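Long-range contacts in putative GH105 family protein (Salmonella enterica subsp. enterica serovar Paratyphi A, PDB 3QWT), which is of uncharacterised function but, as a possible member of glycoside hydrolase family 105, probably hydrolyses glycosidic bonds in unsaturated oligosaccharides: residues N36-K41 and K60-W65; W65-G70 and M362-A367. All blocks are in the same frame, centred on the assembly; numbering follows the deposited sequence.

Interaction 1: N36-K41 and K60-W65; sequences NLVNIK and KGWAGW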
ATOM      1  N   ASN A  36      49.794   0.981  16.341  1.00 47.66           N
ATOM      2  CA  ASN A  36      50.293   2.314  16.636  1.00 51.96           C
ATOM      3  C   ASN A  36      49.236   3.172  17.363  1.00 51.41           C
ATOM      4  O   ASN A  36      49.479   3.694  18.452  1.00 53.36           O
ATOM      5  CB  ASN A  36      50.770   2.976  15.332  1.00 49.96           C
ATOM      6  CG  ASN A  36      51.752   4.099  15.574  1.00 49.37           C
ATOM      7  OD1 ASN A  36      51.360   5.253  15.699  1.00 52.35           O
ATOM      8  ND2 ASN A  36      53.042   3.764  15.637  1.00 47.18           N
ATOM      9  N   LEU A  37      48.055   3.290  16.765  1.00 45.85           N
ATOM     10  CA  LEU A  37      46.962   4.090  17.324  1.00 41.95           C
ATOM     11  C   LEU A  37      46.708   3.853  18.811  1.00 44.43           C
ATOM     12  O   LEU A  37      46.774   4.784  19.610  1.00 49.82           O
ATOM     13  CB  LEU A  37      45.672   3.836  16.538  1.00 43.05           C
ATOM     14  CG  LEU A  37      44.514   4.838  16.602  1.00 48.23           C
ATOM     15  CD1 LEU A  37      43.393   4.405  15.644  1.00 43.57           C
ATOM     16  CD2 LEU A  37      43.963   5.020  18.005  1.00 50.92           C
ATOM     17  N   VAL A  38      46.389   2.614  19.174  1.00 41.43           N
ATOM     18  CA  VAL A  38      46.083   2.266  20.554  1.00 44.12           C
ATOM     19  C   VAL A  38      47.276   2.453  21.495  1.00 50.96           C
ATOM     20  O   VAL A  38      47.135   2.374  22.715  1.00 48.23           O
ATOM     21  CB  VAL A  38      45.566   0.829  20.652  1.00 45.39           C
ATOM     22  CG1 VAL A  38      44.398   0.661  19.707  1.00 50.24           C
ATOM     23  CG2 VAL A  38      46.661  -0.161  20.314  1.00 40.90           C
ATOM     24  N   ASN A  39      48.442   2.725  20.920  1.00 52.20           N
ATOM     25  CA  ASN A  39      49.644   2.921  21.710  1.00 52.51           C
ATOM     26  C   ASN A  39      50.225   4.320  21.626  1.00 55.61           C
ATOM     27  O   ASN A  39      51.364   4.531  22.022  1.00 56.40           O
ATOM     28  CB  ASN A  39      50.707   1.906  21.311  1.00 50.45           C
ATOM     29  CG  ASN A  39      50.430   0.542  21.871  1.00 55.82           C
ATOM     30  OD1 ASN A  39      50.272  -0.427  21.129  1.00 58.97           O
ATOM     31  ND2 ASN A  39      50.346   0.457  23.194  1.00 56.97           N
ATOM     32  N   ILE A  40      49.440   5.271  21.132  1.00 56.03           N
ATOM     33  CA  ILE A  40      49.871   6.663  21.093  1.00 56.60           C
ATOM     34  C   ILE A  40      49.894   7.231  22.507  1.00 59.54           C
ATOM     35  O   ILE A  40      49.013   6.939  23.314  1.00 62.87           O
ATOM     36  CB  ILE A  40      48.942   7.519  20.216  1.00 57.36           C
ATOM     37  CG1 ILE A  40      48.845   6.930  18.807  1.00 65.40           C
ATOM     38  CG2 ILE A  40      49.436   8.957  20.163  1.00 64.95           C
ATOM     39  CD1 ILE A  40      49.911   7.432  17.861  1.00 73.88           C
ATOM     40  N   LYS A  41      50.906   8.039  22.808  1.00 56.17           N
ATOM     41  CA  LYS A  41      51.055   8.593  24.136  1.00 60.81           C
ATOM     42  C   LYS A  41      51.538  10.019  24.014  1.00 65.08           C
ATOM     43  O   LYS A  41      52.480  10.298  23.271  1.00 70.72           O
ATOM     44  CB  LYS A  41      52.062   7.762  24.933  1.00 62.60           C
ATOM     45  CG  LYS A  41      52.131   8.094  26.405  1.00 69.67           C
ATOM     46  CD  LYS A  41      52.679   6.911  27.196  1.00 76.85           C
ATOM     47  CE  LYS A  41      54.135   7.114  27.607  1.00 85.93           C
ATOM     48  NZ  LYS A  41      54.284   8.012  28.794  1.00 89.42           N
ATOM     49  N   LYS A  60      44.827  12.712  22.229  1.00 48.48           N
ATOM     50  CA  LYS A  60      45.804  12.013  21.400  1.00 47.01           C
ATOM     51  C   LYS A  60      45.995  10.551  21.829  1.00 42.95           C
ATOM     52  O   LYS A  60      46.015   9.653  20.982  1.00 40.47           O
ATOM     53  CB  LYS A  60      47.131  12.794  21.400  1.00 44.78           C
ATOM     54  CG  LYS A  60      48.363  11.988  21.071  1.00 45.68           C
ATOM     55  CD  LYS A  60      49.625  12.753  21.484  1.00 51.36           C
ATOM     56  CE  LYS A  60      50.405  13.248  20.277  1.00 53.06           C
ATOM     57  NZ  LYS A  60      51.190  12.163  19.627  1.00 47.19           N
ATOM     58  N   GLY A  61      46.134  10.319  23.134  1.00 42.13           N
ATOM     59  CA  GLY A  61      46.108   8.967  23.681  1.00 43.53           C
ATOM     60  C   GLY A  61      44.756   8.270  23.485  1.00 48.72           C
ATOM     61  O   GLY A  61      43.716   8.920  23.320  1.00 42.05           O
ATOM     62  N   TRP A  62      44.767   6.941  23.521  1.00 42.26           N
ATOM     63  CA  TRP A  62      43.575   6.153  23.239  1.00 35.63           C
ATOM     64  C   TRP A  62      42.530   6.212  24.352  1.00 38.62           C
ATOM     65  O   TRP A  62      41.317   6.180  24.087  1.00 34.06           O
ATOM     66  CB  TRP A  62      43.961   4.700  22.943  1.00 41.33           C
ATOM     67  CG  TRP A  62      42.820   3.833  22.394  1.00 44.07           C
ATOM     68  CD1 TRP A  62      42.441   2.589  22.834  1.00 40.49           C
ATOM     69  CD2 TRP A  62      41.945   4.152  21.308  1.00 38.12           C
ATOM     70  NE1 TRP A  62      41.386   2.120  22.081  1.00 37.41           N
ATOM     71  CE2 TRP A  62      41.059   3.064  21.147  1.00 36.76           C
ATOM     72  CE3 TRP A  62      41.819   5.253  20.459  1.00 38.70           C
ATOM     73  CZ2 TRP A  62      40.061   3.051  20.177  1.00 38.89           C
ATOM     74  CZ3 TRP A  62      40.826   5.240  19.498  1.00 42.09           C
ATOM     75  CH2 TRP A  62      39.963   4.145  19.361  1.00 40.72           C
ATOM     76  N   ALA A  63      42.987   6.318  25.595  1.00 40.40           N
ATOM     77  CA  ALA A  63      42.062   6.268  26.719  1.00 48.37           C
ATOM     78  C   ALA A  63      41.192   7.524  26.852  1.00 56.12           C
ATOM     79  O   ALA A  63      40.471   7.681  27.839  1.00 61.92           O
ATOM     80  CB  ALA A  63      42.801   5.976  28.015  1.00 41.32           C
ATOM     81  N   GLY A  64      41.234   8.401  25.852  1.00 48.32           N
ATOM     82  CA  GLY A  64      40.455   9.628  25.894  1.00 35.62           C
ATOM     83  C   GLY A  64      39.083   9.532  25.230  1.00 37.10           C
ATOM     84  O   GLY A  64      38.752   8.541  24.586  1.00 34.68           O
ATOM     85  N   TRP A  65      38.286  10.580  25.400  1.00 32.86           N
ATOM     86  CA  TRP A  65      37.011  10.707  24.720  1.00 39.72           C
ATOM     87  C   TRP A  65      36.887  12.045  23.998  1.00 36.84           C
ATOM     88  O   TRP A  65      36.543  13.061  24.604  1.00 41.29           O
ATOM     89  CB  TRP A  65      35.865  10.558  25.721  1.00 38.57           C
ATOM     90  CG  TRP A  65      34.466  10.503  25.110  1.00 36.06           C
ATOM     91  CD1 TRP A  65      34.056  11.001  23.895  1.00 36.36           C
ATOM     92  CD2 TRP A  65      33.303   9.899  25.707  1.00 37.29           C
ATOM     93  NE1 TRP A  65      32.702  10.748  23.708  1.00 34.79           N
ATOM     94  CE2 TRP A  65      32.222  10.078  24.808  1.00 33.88           C
ATOM     95  CE3 TRP A  65      33.069   9.243  26.924  1.00 34.19           C
ATOM     96  CZ2 TRP A  65      30.936   9.619  25.088  1.00 34.13           C
ATOM     97  CZ3 TRP A  65      31.788   8.779  27.200  1.00 31.01           C
ATOM     98  CH2 TRP A  65      30.736   8.975  26.289  1.00 33.20           C
TER
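V38 and L37 both lie against the indole of W62, and each uses a different branch and approach. V38 comes in over the five-membered ring: its CG1 stands 4.2 Å from the centroid of that W62 ring and only 12° off the normal, a CH-pi contact made above a face. L37 meets the benzo half at a slant, with CD2 3.3 Å from CE3 of W62. W62 reaches this position because its CG is anti to the backbone N (chi1 -170°), which carries the ring out toward the chain that follows helix 23-37.

The chain after L37 folds back in a type I beta turn from L37 to I40, closed by I40 N to L37 O at 3.1 Å. G61 to G64 forms a second one, so two tight turns pack together beside the start of helix 67-83 in this alpha/alpha toroid. The pair illustrates how consecutive residues of one turn can share an aromatic ring carried by another. L73 and M76 of that helix also touch the indole, and W95 meets it at an inclined angle.

Beyond the ring, I40 takes over. Its side chain runs roughly perpendicular to that of K60, and CG2 presses on K60 CG at 3.3 Å, tighter than usual for two carbons. The lysine chain then bends at its last two torsions (chi3 -109°), and NZ is hydrogen-bonded to T360 OG1 and S361 O. Alongside, the backbones approach closely enough for a CA-H...O contact, with G61 CA 3.6 Å from I40 O. K41 contributes little; its NZ forms a salt bridge with E43.

Interaction 2: W65-G70 and M362-A367; sequences WEWTHG and MPYGQA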
ATOM      1  N   TRP A  65      38.286  10.580  25.400  1.00 32.86           N
ATOM      2  CA  TRP A  65      37.011  10.707  24.720  1.00 39.72           C
ATOM      3  C   TRP A  65      36.887  12.045  23.998  1.00 36.84           C
ATOM      4  O   TRP A  65      36.543  13.061  24.604  1.00 41.29           O
ATOM      5  CB  TRP A  65      35.865  10.558  25.721  1.00 38.57           C
ATOM      6  CG  TRP A  65      34.466  10.503  25.110  1.00 36.06           C
ATOM      7  CD1 TRP A  65      34.056  11.001  23.895  1.00 36.36           C
ATOM      8  CD2 TRP A  65      33.303   9.899  25.707  1.00 37.29           C
ATOM      9  NE1 TRP A  65      32.702  10.748  23.708  1.00 34.79           N
ATOM     10  CE2 TRP A  65      32.222  10.078  24.808  1.00 33.88           C
ATOM     11  CE3 TRP A  65      33.069   9.243  26.924  1.00 34.19           C
ATOM     12  CZ2 TRP A  65      30.936   9.619  25.088  1.00 34.13           C
ATOM     13  CZ3 TRP A  65      31.788   8.779  27.200  1.00 31.01           C
ATOM     14  CH2 TRP A  65      30.736   8.975  26.289  1.00 33.20           C
ATOM     15  N   GLU A  66      37.181  12.052  22.707  1.00 41.14           N
ATOM     16  CA  GLU A  66      36.773  13.168  21.861  1.00 51.69           C
ATOM     17  C   GLU A  66      36.625  12.790  20.389  1.00 47.09           C
ATOM     18  O   GLU A  66      36.672  11.616  20.028  1.00 51.58           O
ATOM     19  CB  GLU A  66      37.689  14.379  22.005  1.00 61.20           C
ATOM     20  CG  GLU A  66      36.970  15.660  21.584  1.00 59.53           C
ATOM     21  CD  GLU A  66      37.919  16.741  21.234  1.00 66.04           C
ATOM     22  OE1 GLU A  66      37.594  17.920  21.465  1.00 70.08           O
ATOM     23  OE2 GLU A  66      39.004  16.409  20.723  1.00 74.76           O
ATOM     24  N   TRP A  67      36.438  13.792  19.543  1.00 41.68           N
ATOM     25  CA  TRP A  67      36.129  13.526  18.140  1.00 36.88           C
ATOM     26  C   TRP A  67      37.172  12.617  17.522  1.00 26.68           C
ATOM     27  O   TRP A  67      36.880  11.839  16.616  1.00 29.29           O
ATOM     28  CB  TRP A  67      35.982  14.825  17.338  1.00 29.06           C
ATOM     29  CG  TRP A  67      37.269  15.583  17.157  1.00 34.74           C
ATOM     30  CD1 TRP A  67      37.795  16.522  18.000  1.00 36.86           C
ATOM     31  CD2 TRP A  67      38.191  15.463  16.069  1.00 39.92           C
ATOM     32  NE1 TRP A  67      38.982  16.994  17.504  1.00 39.25           N
ATOM     33  CE2 TRP A  67      39.252  16.360  16.320  1.00 35.17           C
ATOM     34  CE3 TRP A  67      38.224  14.683  14.909  1.00 46.93           C
ATOM     35  CZ2 TRP A  67      40.335  16.500  15.453  1.00 35.28           C
ATOM     36  CZ3 TRP A  67      39.294  14.827  14.044  1.00 43.73           C
ATOM     37  CH2 TRP A  67      40.342  15.729  14.325  1.00 41.97           C
ATOM     38  N   THR A  68      38.386  12.696  18.033  1.00 25.40           N
ATOM     39  CA  THR A  68      39.499  11.991  17.411  1.00 36.54           C
ATOM     40  C   THR A  68      39.275  10.501  17.555  1.00 35.27           C
ATOM     41  O   THR A  68      39.387   9.748  16.595  1.00 38.99           O
ATOM     42  CB  THR A  68      40.856  12.395  18.041  1.00 47.73           C
ATOM     43  OG1 THR A  68      40.868  12.032  19.431  1.00 52.08           O
ATOM     44  CG2 THR A  68      41.074  13.902  17.895  1.00 40.38           C
ATOM     45  N   HIS A  69      38.947  10.085  18.769  1.00 29.31           N
ATOM     46  CA  HIS A  69      38.551   8.707  19.025  1.00 33.47           C
ATOM     47  C   HIS A  69      37.344   8.330  18.181  1.00 30.96           C
ATOM     48  O   HIS A  69      37.217   7.190  17.742  1.00 32.09           O
ATOM     49  CB  HIS A  69      38.241   8.521  20.515  1.00 39.21           C
ATOM     50  CG  HIS A  69      39.282   9.116  21.405  1.00 40.16           C
ATOM     51  ND1 HIS A  69      39.279  10.444  21.766  1.00 41.16           N
ATOM     52  CD2 HIS A  69      40.399   8.581  21.952  1.00 42.19           C
ATOM     53  CE1 HIS A  69      40.329  10.698  22.524  1.00 40.17           C
ATOM     54  NE2 HIS A  69      41.026   9.580  22.651  1.00 45.12           N
ATOM     55  N   GLY A  70      36.466   9.299  17.948  1.00 28.23           N
ATOM     56  CA  GLY A  70      35.285   9.065  17.127  1.00 31.72           C
ATOM     57  C   GLY A  70      35.709   8.615  15.742  1.00 33.26           C
ATOM     58  O   GLY A  70      35.237   7.604  15.230  1.00 30.25           O
HETATM   59  N   MSE A 362      48.002  11.064  15.539  1.00 39.74           N
HETATM   60  CA  MSE A 362      46.694  11.201  16.175  1.00 43.26           C
HETATM   61  C   MSE A 362      45.777  10.044  15.828  1.00 45.64           C
HETATM   62  O   MSE A 362      45.938   9.407  14.792  1.00 41.78           O
HETATM   63  CB  MSE A 362      46.036  12.530  15.781  1.00 40.37           C
HETATM   64  CG  MSE A 362      46.864  13.744  16.189  1.00 41.68           C
HETATM   65 SE   MSE A 362      46.759  14.022  18.125  0.61 49.07          SE
HETATM   66  CE  MSE A 362      45.068  15.002  18.144  1.00 41.95           C
ATOM     67  N   PRO A 363      44.818   9.751  16.715  1.00 45.44           N
ATOM     68  CA  PRO A 363      43.821   8.715  16.424  1.00 50.27           C
ATOM     69  C   PRO A 363      43.233   8.876  15.016  1.00 48.68           C
ATOM     70  O   PRO A 363      43.155   7.906  14.273  1.00 48.97           O
ATOM     71  CB  PRO A 363      42.750   8.958  17.491  1.00 49.33           C
ATOM     72  CG  PRO A 363      43.518   9.504  18.652  1.00 49.54           C
ATOM     73  CD  PRO A 363      44.641  10.340  18.053  1.00 44.39           C
ATOM     74  N   TYR A 364      42.852  10.089  14.640  1.00 53.26           N
ATOM     75  CA  TYR A 364      42.264  10.302  13.318  1.00 50.97           C
ATOM     76  C   TYR A 364      43.279  10.139  12.181  1.00 52.74           C
ATOM     77  O   TYR A 364      42.921   9.724  11.076  1.00 51.58           O
ATOM     78  CB  TYR A 364      41.585  11.665  13.241  1.00 41.74           C
ATOM     79  CG  TYR A 364      42.492  12.823  13.562  1.00 47.60           C
ATOM     80  CD1 TYR A 364      43.310  13.381  12.588  1.00 49.86           C
ATOM     81  CD2 TYR A 364      42.515  13.375  14.836  1.00 46.56           C
ATOM     82  CE1 TYR A 364      44.139  14.459  12.878  1.00 50.84           C
ATOM     83  CE2 TYR A 364      43.332  14.452  15.137  1.00 45.92           C
ATOM     84  CZ  TYR A 364      44.148  14.989  14.157  1.00 48.79           C
ATOM     85  OH  TYR A 364      44.964  16.062  14.464  1.00 44.96           O
ATOM     86  N   GLY A 365      44.542  10.458  12.455  1.00 46.42           N
ATOM     87  CA  GLY A 365      45.592  10.224  11.483  1.00 46.55           C
ATOM     88  C   GLY A 365      45.668   8.754  11.118  1.00 45.88           C
ATOM     89  O   GLY A 365      45.566   8.388   9.953  1.00 46.55           O
ATOM     90  N   GLN A 366      45.844   7.909  12.128  1.00 47.03           N
ATOM     91  CA  GLN A 366      45.870   6.465  11.935  1.00 47.30           C
ATOM     92  C   GLN A 366      44.550   5.953  11.353  1.00 48.45           C
ATOM     93  O   GLN A 366      44.525   5.085  10.478  1.00 55.37           O
ATOM     94  CB  GLN A 366      46.114   5.763  13.274  1.00 47.77           C
ATOM     95  CG  GLN A 366      47.314   6.286  14.062  1.00 45.12           C
ATOM     96  CD  GLN A 366      48.593   6.227  13.266  1.00 44.57           C
ATOM     97  OE1 GLN A 366      49.196   7.259  12.955  1.00 45.35           O
ATOM     98  NE2 GLN A 366      49.014   5.017  12.920  1.00 47.02           N
ATOM     99  N   ALA A 367      43.444   6.472  11.856  1.00 35.92           N
ATOM    100  CA  ALA A 367      42.156   5.928  11.459  1.00 46.11           C
ATOM    101  C   ALA A 367      41.911   6.224   9.993  1.00 42.86           C
ATOM    102  O   ALA A 367      41.515   5.347   9.229  1.00 45.27           O
ATOM    103  CB  ALA A 367      41.028   6.475  12.334  1.00 41.91           C
TER
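T68 and Y364 give up the most surface here, and they meet methyl to ring edge. CG2 of T68 lies near the plane of the Y364 ring, 3.4 Å from CD2. The same methyl sits over the centre of the W67 ring, 3.4 Å above its plane, so the methyl and the edge of the tyrosine ring lie next to each other on one face of the indole.

Those two rings also pack directly. The six-membered ring of W67 and the ring of Y364 form an offset stack, with centroids 4.6 Å apart and planes inclined by 20°. The overlap is partial: CH2 of W67 projects over the rim of the tyrosine ring, while CB of M362, a selenomethionine, lies over the opposite face, near its rim. A chi1 of 57° puts the Y364 ring beside T68, and a chi2 of 84° turns its edge to the methyl; its OH is hydrogen-bonded to S342 O.

P363 supplies the third element. Its ring packs on the backbone and hydroxyl of T68, with CB 3.6 Å from T68 O and CG 3.7 Å from T68 OG1. The hydroxyl is hydrogen-bonded to T59 O, and the proline simply packs beside it.

E66 and M362 occupy the N-cap positions of the two helices, so the contact exemplifies how two helix beginnings can meet through the side chains of their first turns. E66 N also donates to ND1 of H69, 2.8 Å away, with the donor tilted from the imidazole plane.

Further on, Y364 and A367 rest on V71 of helix 67-83, and Q366 reaches helix 23-37; helix 363-377 thus packs against both of these helices in the toroid.

How the interactions relate
Interactions 1 and 2 have centres 8 Å apart and share W65 in their segments, though it makes no contact across either pair. H69 joins them: its NE2 is 2.9 Å from G61 O, a probable hydrogen bond, so H69 of helix 67-83 probably ties down the loop that carries W62. K60 O packs 3.3 Å from CD of P363, linking the loop to helix 363-377 as well. The contacts lie at different depths, about 17 Å (interaction 1) and about 9 Å (interaction 2) from their centres to the chain centre. A glycerol about 3 Å from the W67 side chain, probably from crystallisation, may mark a pocket beside interaction 2.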